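Long-range contact in paenibacillus xanthan lyase (Paenibacillus, PDB 6F2P), which cleaves the bacterial polysaccharide xanthan as a lyase, probably by the beta-elimination typical of polysaccharide lyase family 8: residues F489-A501 and N612-T624. Residues are numbered along the deposited sequence; the frame is centred on the assembly and turned at random.
With CA (calcium ion), chain B.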
ATOM      1  N   PHE A 489      -2.791  10.091  15.278  1.00 16.80           N
ATOM      2  CA  PHE A 489      -3.194   9.512  16.563  1.00 17.00           C
ATOM      3  C   PHE A 489      -4.651   9.790  16.902  1.00 19.68           C
ATOM      4  O   PHE A 489      -5.507   9.743  16.022  1.00 24.30           O
ATOM      5  CB  PHE A 489      -2.261   9.972  17.686  1.00 15.17           C
ATOM      6  CG  PHE A 489      -0.815   9.596  17.463  1.00 15.82           C
ATOM      7  CD1 PHE A 489      -0.423   8.265  17.457  1.00 15.85           C
ATOM      8  CD2 PHE A 489       0.144  10.571  17.248  1.00 13.95           C
ATOM      9  CE1 PHE A 489       0.912   7.910  17.251  1.00 14.48           C
ATOM     10  CE2 PHE A 489       1.474  10.231  17.040  1.00 12.40           C
ATOM     11  CZ  PHE A 489       1.860   8.898  17.044  1.00 16.74           C
ATOM     12  N   ASP A 490      -4.950  10.062  18.168  1.00 15.68           N
ATOM     13  CA  ASP A 490      -6.354  10.241  18.545  1.00 20.29           C
ATOM     14  C   ASP A 490      -6.916  11.623  18.196  1.00 16.42           C
ATOM     15  O   ASP A 490      -8.071  11.735  17.804  1.00 18.36           O
ATOM     16  CB  ASP A 490      -6.604   9.897  20.022  1.00 18.56           C
ATOM     17  CG  ASP A 490      -5.698  10.656  20.956  1.00 17.22           C
ATOM     18  OD1 ASP A 490      -4.617  11.064  20.505  1.00 20.98           O
ATOM     19  OD2 ASP A 490      -6.057  10.842  22.140  1.00 22.92           O
ATOM     20  N   ASP A 491      -6.107  12.669  18.336  1.00 17.43           N
ATOM     21  CA  ASP A 491      -6.588  14.025  18.088  1.00 15.79           C
ATOM     22  C   ASP A 491      -5.485  14.917  17.542  1.00 15.18           C
ATOM     23  O   ASP A 491      -5.602  16.133  17.569  1.00 18.82           O
ATOM     24  CB  ASP A 491      -7.188  14.642  19.360  1.00 15.14           C
ATOM     25  CG  ASP A 491      -6.199  14.689  20.524  1.00 22.76           C
ATOM     26  OD1 ASP A 491      -5.058  14.201  20.381  1.00 21.56           O
ATOM     27  OD2 ASP A 491      -6.586  15.182  21.604  1.00 26.23           O
ATOM     28  N   GLU A 492      -4.409  14.311  17.058  1.00 15.11           N
ATOM     29  CA  GLU A 492      -3.345  15.078  16.427  1.00 18.82           C
ATOM     30  C   GLU A 492      -2.773  14.324  15.247  1.00 17.03           C
ATOM     31  O   GLU A 492      -2.852  13.096  15.186  1.00 18.06           O
ATOM     32  CB  GLU A 492      -2.217  15.396  17.416  1.00 15.75           C
ATOM     33  CG  GLU A 492      -1.481  14.183  17.955  1.00 12.83           C
ATOM     34  CD  GLU A 492      -2.082  13.666  19.254  1.00 21.60           C
ATOM     35  OE1 GLU A 492      -2.957  12.782  19.181  1.00 21.24           O
ATOM     36  OE2 GLU A 492      -1.685  14.141  20.347  1.00 20.84           O
ATOM     37  N   ILE A 493      -2.207  15.076  14.308  1.00 13.26           N
ATOM     38  CA  ILE A 493      -1.396  14.506  13.243  1.00 15.11           C
ATOM     39  C   ILE A 493      -0.009  15.123  13.287  1.00 15.32           C
ATOM     40  O   ILE A 493       0.135  16.343  13.249  1.00 20.06           O
ATOM     41  CB  ILE A 493      -1.992  14.770  11.855  1.00 15.05           C
ATOM     42  CG1 ILE A 493      -3.365  14.114  11.734  1.00 15.33           C
ATOM     43  CG2 ILE A 493      -1.058  14.248  10.780  1.00  8.45           C
ATOM     44  CD1 ILE A 493      -4.485  15.101  11.593  1.00 17.37           C
ATOM     45  N   VAL A 494       1.017  14.292  13.388  1.00 11.46           N
ATOM     46  CA  VAL A 494       2.371  14.817  13.349  1.00 12.64           C
ATOM     47  C   VAL A 494       2.931  14.608  11.952  1.00 15.08           C
ATOM     48  O   VAL A 494       2.841  13.508  11.397  1.00 15.75           O
ATOM     49  CB  VAL A 494       3.287  14.143  14.387  1.00 16.33           C
ATOM     50  CG1 VAL A 494       4.693  14.729  14.316  1.00 10.36           C
ATOM     51  CG2 VAL A 494       2.706  14.295  15.793  1.00 13.15           C
ATOM     52  N   ALA A 495       3.496  15.669  11.384  1.00 13.24           N
ATOM     53  CA  ALA A 495       4.118  15.606  10.067  1.00 12.96           C
ATOM     54  C   ALA A 495       5.611  15.893  10.189  1.00 14.75           C
ATOM     55  O   ALA A 495       6.006  16.916  10.756  1.00 14.94           O
ATOM     56  CB  ALA A 495       3.454  16.598   9.114  1.00 10.71           C
ATOM     57  N   LEU A 496       6.430  14.985   9.666  1.00 10.97           N
ATOM     58  CA  LEU A 496       7.875  15.138   9.724  1.00 10.66           C
ATOM     59  C   LEU A 496       8.489  15.058   8.342  1.00 15.01           C
ATOM     60  O   LEU A 496       8.047  14.283   7.492  1.00 17.24           O
ATOM     61  CB  LEU A 496       8.501  14.041  10.578  1.00 15.74           C
ATOM     62  CG  LEU A 496       8.106  13.913  12.047  1.00 15.54           C
ATOM     63  CD1 LEU A 496       9.013  12.890  12.707  1.00 12.25           C
ATOM     64  CD2 LEU A 496       8.185  15.256  12.757  1.00 11.65           C
ATOM     65  N   GLY A 497       9.529  15.850   8.128  1.00 14.11           N
ATOM     66  CA  GLY A 497      10.274  15.776   6.893  1.00 13.30           C
ATOM     67  C   GLY A 497      11.756  15.900   7.174  1.00 17.12           C
ATOM     68  O   GLY A 497      12.165  16.614   8.086  1.00 17.26           O
ATOM     69  N   SER A 498      12.557  15.192   6.390  1.00 13.02           N
ATOM     70  CA  SER A 498      13.999  15.293   6.472  1.00 15.53           C
ATOM     71  C   SER A 498      14.550  14.721   5.184  1.00 16.26           C
ATOM     72  O   SER A 498      13.795  14.200   4.360  1.00 17.87           O
ATOM     73  CB  SER A 498      14.523  14.459   7.631  1.00 20.72           C
ATOM     74  OG  SER A 498      14.387  13.085   7.317  1.00 21.02           O
ATOM     75  N   GLY A 499      15.865  14.802   5.018  1.00 18.05           N
ATOM     76  CA  GLY A 499      16.505  14.369   3.790  1.00 16.35           C
ATOM     77  C   GLY A 499      16.088  15.208   2.597  1.00 18.79           C
ATOM     78  O   GLY A 499      16.220  14.774   1.460  1.00 19.92           O
ATOM     79  N   ILE A 500      15.579  16.410   2.856  1.00 16.68           N
ATOM     80  CA  ILE A 500      15.104  17.282   1.794  1.00 18.07           C
ATOM     81  C   ILE A 500      16.281  17.854   1.024  1.00 18.43           C
ATOM     82  O   ILE A 500      17.019  18.683   1.543  1.00 19.26           O
ATOM     83  CB  ILE A 500      14.254  18.442   2.337  1.00 16.60           C
ATOM     84  CG1 ILE A 500      13.111  17.909   3.201  1.00 12.72           C
ATOM     85  CG2 ILE A 500      13.697  19.262   1.184  1.00 11.58           C
ATOM     86  CD1 ILE A 500      12.308  18.985   3.887  1.00 13.55           C
ATOM     87  N   ALA A 501      16.446  17.397  -0.215  1.00 19.21           N
ATOM     88  CA  ALA A 501      17.603  17.749  -1.028  1.00 20.38           C
ATOM     89  C   ALA A 501      17.237  18.072  -2.487  1.00 24.13           C
ATOM     90  O   ALA A 501      16.399  17.406  -3.107  1.00 19.56           O
ATOM     91  CB  ALA A 501      18.635  16.633  -0.970  1.00 13.99           C
ATOM     92  N   ASN A 612      20.023  18.865   2.956  1.00 17.65           N
ATOM     93  CA  ASN A 612      19.458  17.971   3.965  1.00 25.20           C
ATOM     94  C   ASN A 612      18.481  18.758   4.842  1.00 21.69           C
ATOM     95  O   ASN A 612      18.620  18.801   6.067  1.00 17.71           O
ATOM     96  CB  ASN A 612      20.584  17.324   4.790  1.00 19.67           C
ATOM     97  CG  ASN A 612      20.075  16.386   5.889  1.00 28.72           C
ATOM     98  OD1 ASN A 612      20.730  16.225   6.926  1.00 26.52           O
ATOM     99  ND2 ASN A 612      18.913  15.778   5.675  1.00 25.29           N
ATOM    100  N   GLY A 613      17.504  19.394   4.192  1.00 14.85           N
ATOM    101  CA  GLY A 613      16.490  20.177   4.883  1.00 11.69           C
ATOM    102  C   GLY A 613      15.497  19.304   5.633  1.00 17.26           C
ATOM    103  O   GLY A 613      15.476  18.077   5.476  1.00 22.68           O
ATOM    104  N   SER A 614      14.668  19.929   6.459  1.00 12.04           N
ATOM    105  CA  SER A 614      13.742  19.178   7.290  1.00 11.46           C
ATOM    106  C   SER A 614      12.603  20.062   7.758  1.00 14.62           C
ATOM    107  O   SER A 614      12.676  21.286   7.662  1.00 16.79           O
ATOM    108  CB  SER A 614      14.470  18.587   8.508  1.00 19.98           C
ATOM    109  OG  SER A 614      14.738  19.559   9.512  1.00 10.19           O
ATOM    110  N   TYR A 615      11.549  19.438   8.263  1.00 12.46           N
ATOM    111  CA  TYR A 615      10.468  20.174   8.894  1.00 11.54           C
ATOM    112  C   TYR A 615       9.810  19.270   9.914  1.00 14.64           C
ATOM    113  O   TYR A 615       9.975  18.046   9.877  1.00 13.18           O
ATOM    114  CB  TYR A 615       9.432  20.659   7.865  1.00 15.16           C
ATOM    115  CG  TYR A 615       8.715  19.549   7.113  1.00 13.55           C
ATOM    116  CD1 TYR A 615       7.670  18.842   7.702  1.00  9.33           C
ATOM    117  CD2 TYR A 615       9.074  19.221   5.805  1.00 14.11           C
ATOM    118  CE1 TYR A 615       7.026  17.827   7.028  1.00 11.73           C
ATOM    119  CE2 TYR A 615       8.425  18.208   5.115  1.00 11.42           C
ATOM    120  CZ  TYR A 615       7.404  17.512   5.735  1.00 12.93           C
ATOM    121  OH  TYR A 615       6.753  16.498   5.067  1.00 12.96           O
ATOM    122  N   SER A 616       9.060  19.885  10.817  1.00 13.69           N
ATOM    123  CA  SER A 616       8.170  19.157  11.698  1.00 13.03           C
ATOM    124  C   SER A 616       7.055  20.097  12.110  1.00 13.73           C
ATOM    125  O   SER A 616       7.293  21.279  12.353  1.00 17.34           O
ATOM    126  CB  SER A 616       8.914  18.639  12.928  1.00 14.78           C
ATOM    127  OG  SER A 616       9.354  19.706  13.743  1.00 25.60           O
ATOM    128  N   TYR A 617       5.834  19.577  12.148  1.00 14.47           N
ATOM    129  CA  TYR A 617       4.688  20.316  12.668  1.00 13.23           C
ATOM    130  C   TYR A 617       3.605  19.329  13.068  1.00 14.02           C
ATOM    131  O   TYR A 617       3.650  18.157  12.674  1.00 15.49           O
ATOM    132  CB  TYR A 617       4.157  21.339  11.649  1.00 13.71           C
ATOM    133  CG  TYR A 617       3.648  20.760  10.342  1.00 12.87           C
ATOM    134  CD1 TYR A 617       4.527  20.434   9.318  1.00 14.26           C
ATOM    135  CD2 TYR A 617       2.286  20.574  10.119  1.00 14.58           C
ATOM    136  CE1 TYR A 617       4.069  19.915   8.113  1.00 14.06           C
ATOM    137  CE2 TYR A 617       1.816  20.060   8.914  1.00 13.31           C
ATOM    138  CZ  TYR A 617       2.716  19.729   7.920  1.00 13.87           C
ATOM    139  OH  TYR A 617       2.271  19.211   6.724  1.00 12.23           O
ATOM    140  N   VAL A 618       2.641  19.804  13.850  1.00 10.31           N
ATOM    141  CA  VAL A 618       1.593  18.949  14.384  1.00 11.57           C
ATOM    142  C   VAL A 618       0.252  19.589  14.114  1.00 15.73           C
ATOM    143  O   VAL A 618       0.016  20.720  14.531  1.00 14.24           O
ATOM    144  CB  VAL A 618       1.715  18.797  15.914  1.00 14.02           C
ATOM    145  CG1 VAL A 618       0.523  18.046  16.462  1.00 12.79           C
ATOM    146  CG2 VAL A 618       3.019  18.112  16.294  1.00 10.01           C
ATOM    147  N   LEU A 619      -0.629  18.875  13.420  1.00 17.35           N
ATOM    148  CA  LEU A 619      -1.972  19.382  13.188  1.00 12.89           C
ATOM    149  C   LEU A 619      -2.828  19.103  14.411  1.00 19.65           C
ATOM    150  O   LEU A 619      -2.885  17.969  14.899  1.00 20.69           O
ATOM    151  CB  LEU A 619      -2.598  18.744  11.949  1.00 12.32           C
ATOM    152  CG  LEU A 619      -1.934  19.090  10.619  1.00 20.84           C
ATOM    153  CD1 LEU A 619      -2.677  18.431   9.450  1.00 17.27           C
ATOM    154  CD2 LEU A 619      -1.859  20.601  10.436  1.00 20.64           C
ATOM    155  N   LEU A 620      -3.491  20.142  14.905  1.00 19.06           N
ATOM    156  CA  LEU A 620      -4.359  20.019  16.064  1.00 17.32           C
ATOM    157  C   LEU A 620      -5.754  20.508  15.712  1.00 17.86           C
ATOM    158  O   LEU A 620      -6.113  21.639  16.035  1.00 17.09           O
ATOM    159  CB  LEU A 620      -3.791  20.836  17.228  1.00 15.01           C
ATOM    160  CG  LEU A 620      -2.410  20.394  17.728  1.00 18.69           C
ATOM    161  CD1 LEU A 620      -1.837  21.393  18.720  1.00 18.23           C
ATOM    162  CD2 LEU A 620      -2.467  19.004  18.364  1.00 17.01           C
ATOM    163  N   PRO A 621      -6.546  19.659  15.033  1.00 21.08           N
ATOM    164  CA  PRO A 621      -7.877  20.090  14.592  1.00 17.04           C
ATOM    165  C   PRO A 621      -8.831  20.336  15.758  1.00 21.83           C
ATOM    166  O   PRO A 621      -8.662  19.735  16.823  1.00 18.60           O
ATOM    167  CB  PRO A 621      -8.380  18.900  13.752  1.00 13.44           C
ATOM    168  CG  PRO A 621      -7.166  18.123  13.392  1.00 14.50           C
ATOM    169  CD  PRO A 621      -6.216  18.308  14.549  1.00 17.77           C
ATOM    170  N   ASN A 622      -9.801  21.226  15.551  1.00 19.82           N
ATOM    171  CA  ASN A 622     -10.966  21.306  16.417  1.00 18.18           C
ATOM    172  C   ASN A 622     -10.612  21.685  17.855  1.00 19.85           C
ATOM    173  O   ASN A 622     -11.270  21.261  18.815  1.00 19.48           O
ATOM    174  CB  ASN A 622     -11.717  19.966  16.371  1.00 19.61           C
ATOM    175  CG  ASN A 622     -13.142  20.069  16.872  1.00 24.62           C
ATOM    176  OD1 ASN A 622     -13.797  21.112  16.738  1.00 31.20           O
ATOM    177  ND2 ASN A 622     -13.631  18.990  17.460  1.00 23.34           N
ATOM    178  N   LYS A 623      -9.570  22.494  18.004  1.00 18.48           N
ATOM    179  CA  LYS A 623      -9.180  22.958  19.332  1.00 21.71           C
ATOM    180  C   LYS A 623      -9.255  24.471  19.429  1.00 27.28           C
ATOM    181  O   LYS A 623      -8.980  25.181  18.459  1.00 27.60           O
ATOM    182  CB  LYS A 623      -7.768  22.489  19.693  1.00 16.50           C
ATOM    183  CG  LYS A 623      -7.731  21.188  20.443  1.00 15.25           C
ATOM    184  CD  LYS A 623      -6.296  20.692  20.669  1.00 25.67           C
ATOM    185  CE  LYS A 623      -6.298  19.401  21.482  1.00 24.96           C
ATOM    186  NZ  LYS A 623      -7.463  18.534  21.094  1.00 22.68           N
ATOM    187  N   THR A 624      -9.620  24.955  20.612  1.00 25.10           N
ATOM    188  CA  THR A 624      -9.614  26.377  20.880  1.00 25.64           C
ATOM    189  C   THR A 624      -8.184  26.879  20.854  1.00 29.68           C
ATOM    190  O   THR A 624      -7.238  26.089  20.873  1.00 31.66           O
ATOM    191  CB  THR A 624     -10.212  26.692  22.252  1.00 27.87           C
ATOM    192  OG1 THR A 624      -9.371  26.148  23.278  1.00 29.33           O
ATOM    193  CG2 THR A 624     -11.613  26.103  22.365  1.00 26.94           C
TER
HETATM  194 CA    CA B1101      -3.451  12.942  21.648  1.00 20.09          CA
HETATM  195  O   HOH W   1      -7.272  18.144  18.282  1.00 23.19           O
HETATM  196  O   HOH W   2       5.038  15.134   6.414  1.00 15.42           O
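Strands 493-501 and 613-621 run antiparallel, their axes 176° apart, and are joined by backbone hydrogen bonds in the pairs Ile493 with Leu619, Ala495 with Tyr617 and Gly497 with Tyr615; beyond these the register slips by one residue at a beta bulge, where Gly499, with positive phi, and Ile500 both face Gly613. Tyr615 lies across the neighbouring strand: with CG between the backbone N and the carbonyl carbon (chi1 63°), its ring reaches back over Gly497, whose CA sits 3.6 Å from the ring centroid in a CH-pi contact. A CB on Gly497 would run into Tyr615 CE2. Ile500 extends CD1 to 3.8 Å from Tyr615 CD2, while Tyr615 OH is hydrogen-bonded to Lys484 and to a water lying in the ring plane. An alanine in place of Tyr615 would probably leave Gly497 without its aromatic cover and Lys484 without its hydroxyl partner. Tyr617 repeats the theme, its ring face receiving Ala495 CB 3.7 Å from the centroid. On the other face of the sheet, Val494 CG2 meets Val618 CG2 at 3.9 Å, and Leu496 CD2 packs on Ser616 CB. At the loop end, Asp491 divides its carboxylate: OD1 binds calcium, whereas OD2 makes a long salt bridge of 3.5 Å to Lys623 NZ. A water accepts from that ammonium group and donates to the carbonyls of Asp491 and Pro621. Asp490, Asp491 and bidentate Glu492 share the calcium ion with Gln636 and Glu651, and Glu492 OE2 is also hydrogen-bonded to Tyr631, so the metal ties this loop to the following beta-sheet. Within the nine-stranded sheet of the super-sandwich domain, the pair is flanked by strands 481-488 and 559-563; Ile493 and Leu619 pack on Phe382 of strand 380-385, and Leu496 on Ile639 of strand 637-642.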